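Local structure of LEOA (Escherichia coli, 4AUR) at residues T235-F238 with H243-S246. The protein is a bacterial dynamin of enterotoxigenic strains that probably binds and hydrolyses GTP and is associated with heat-labile toxin. Numbering follows the deposited sequence.
Sequences TYWF and HYES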
loop_
_atom_site.group_PDB
_atom_site.type_symbol
_atom_site.label_atom_id
_atom_site.label_comp_id
_atom_site.label_asym_id
_atom_site.label_seq_id
_atom_site.Cartn_x
_atom_site.Cartn_y
_atom_site.Cartn_z
ATOM N N THR A 235 17.402 59.691 8.968
ATOM C CA THR A 235 17.164 60.692 7.928
ATOM C C THR A 235 18.428 60.936 7.105
ATOM O O THR A 235 18.368 61.072 5.878
ATOM C CB THR A 235 16.710 62.026 8.537
ATOM O OG1 THR A 235 15.620 61.796 9.442
ATOM C CG2 THR A 235 16.283 63.001 7.445
ATOM N N TYR A 236 19.567 60.971 7.791
ATOM C CA TYR A 236 20.863 61.086 7.140
ATOM C C TYR A 236 21.313 59.785 6.473
ATOM O O TYR A 236 21.689 59.792 5.301
ATOM C CB TYR A 236 21.916 61.576 8.144
ATOM C CG TYR A 236 23.368 61.304 7.763
ATOM C CD1 TYR A 236 23.973 61.945 6.678
ATOM C CD2 TYR A 236 24.138 60.423 8.511
ATOM C CE1 TYR A 236 25.299 61.697 6.348
ATOM C CE2 TYR A 236 25.460 60.172 8.194
ATOM C CZ TYR A 236 26.037 60.809 7.115
ATOM O OH TYR A 236 27.352 60.538 6.827
ATOM N N TRP A 237 21.276 58.671 7.204
ATOM C CA TRP A 237 21.818 57.401 6.684
ATOM C C TRP A 237 21.046 56.829 5.469
ATOM O O TRP A 237 21.625 56.120 4.627
ATOM C CB TRP A 237 21.924 56.356 7.791
ATOM C CG TRP A 237 23.126 56.508 8.719
ATOM C CD1 TRP A 237 23.100 56.846 10.039
ATOM C CD2 TRP A 237 24.514 56.295 8.397
ATOM N NE1 TRP A 237 24.371 56.854 10.561
ATOM C CE2 TRP A 237 25.259 56.523 9.575
ATOM C CE3 TRP A 237 25.199 55.947 7.229
ATOM C CZ2 TRP A 237 26.651 56.421 9.620
ATOM C CZ3 TRP A 237 26.590 55.841 7.275
ATOM C CH2 TRP A 237 27.298 56.077 8.463
ATOM N N PHE A 238 19.761 57.151 5.353
ATOM C CA PHE A 238 19.010 56.741 4.164
ATOM C C PHE A 238 19.498 57.456 2.910
ATOM O O PHE A 238 19.373 56.924 1.804
ATOM C CB PHE A 238 17.499 56.944 4.337
ATOM C CG PHE A 238 16.880 56.064 5.397
ATOM C CD1 PHE A 238 17.445 54.846 5.747
ATOM C CD2 PHE A 238 15.712 56.453 6.033
ATOM C CE1 PHE A 238 16.870 54.052 6.722
ATOM C CE2 PHE A 238 15.128 55.655 6.997
ATOM C CZ PHE A 238 15.707 54.456 7.346
ATOM N N HIS A 243 25.973 52.607 1.739
ATOM C CA HIS A 243 27.034 52.741 2.723
ATOM C C HIS A 243 26.508 52.283 4.080
ATOM O O HIS A 243 27.182 51.569 4.819
ATOM C CB HIS A 243 27.541 54.178 2.796
ATOM C CG HIS A 243 28.898 54.293 3.411
ATOM N ND1 HIS A 243 29.152 55.073 4.517
ATOM C CD2 HIS A 243 30.073 53.697 3.092
ATOM C CE1 HIS A 243 30.427 54.968 4.845
ATOM N NE2 HIS A 243 31.008 54.136 3.997
ATOM N N TYR A 244 25.287 52.699 4.380
ATOM C CA TYR A 244 24.607 52.354 5.619
ATOM C C TYR A 244 24.427 50.851 5.854
ATOM O O TYR A 244 24.639 50.369 6.966
ATOM C CB TYR A 244 23.253 53.037 5.602
ATOM C CG TYR A 244 22.272 52.529 6.608
ATOM C CD1 TYR A 244 22.293 52.982 7.910
ATOM C CD2 TYR A 244 21.293 51.623 6.245
ATOM C CE1 TYR A 244 21.374 52.539 8.836
ATOM C CE2 TYR A 244 20.370 51.166 7.166
ATOM C CZ TYR A 244 20.416 51.630 8.459
ATOM O OH TYR A 244 19.498 51.188 9.374
ATOM N N GLU A 245 24.029 50.132 4.807
ATOM C CA GLU A 245 23.776 48.685 4.893
ATOM C C GLU A 245 25.008 47.867 5.260
ATOM O O GLU A 245 24.908 46.871 5.982
ATOM C CB GLU A 245 23.190 48.155 3.581
ATOM C CG GLU A 245 21.730 48.521 3.393
ATOM C CD GLU A 245 21.173 48.062 2.065
ATOM O OE1 GLU A 245 21.814 47.219 1.400
ATOM O OE2 GLU A 245 20.090 48.549 1.684
ATOM N N SER A 246 26.160 48.283 4.748
ATOM C CA SER A 246 27.417 47.596 5.018
ATOM C C SER A 246 27.847 47.837 6.459
ATOM O O SER A 246 28.497 46.990 7.064
ATOM C CB SER A 246 28.514 48.085 4.057
ATOM O OG SER A 246 28.106 47.971 2.700
#
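The indole of Trp237 meets three rings, each from a different direction. Tyr236, its neighbour in the chain, lays CE2 over the centre of one indole face, 3.9 Å above the plane of the Trp237 ring. At the edge, near that plane, ND1 of His243 lies 3.8 Å from Trp237 CZ3, a carbon of the six-membered ring. Tyr244 arrives obliquely: its ring and the five-membered ring of Trp237 have centroids 5.6 Å apart and planes inclined at 43°. The closest touch is between Tyr244 CD1 and Trp237 CB, 3.4 Å apart, while Tyr244 CB packs against Trp237 CE3 at 3.9 Å. With CG of Tyr244 extended away from its backbone N (chi1 165°), the phenol slants across the CB end of the indole, its CD1 near both CB and CG of Trp237.

This contact illustrates how two buried aromatic residues can pack short helices together mainly through apolar contact, with no hydrogen bond across the two segments, while their polar ends are satisfied by the preceding loop. Trp237 NE1 bonds to the carbonyl oxygen of Pro229 and Tyr244 OH to that of Ser227, tying both rings to the chain that follows strand 221-224, an outermost strand of the GTPase sheet. The pair thus joins helix 234-237 to helix 241-248 across the short link between them, far from the centre of the elongated molecule. Tyr244 also touches Ile250, at the start of helix 250-273, and Phe238 reaches Val77 in the loop after helix 66-74.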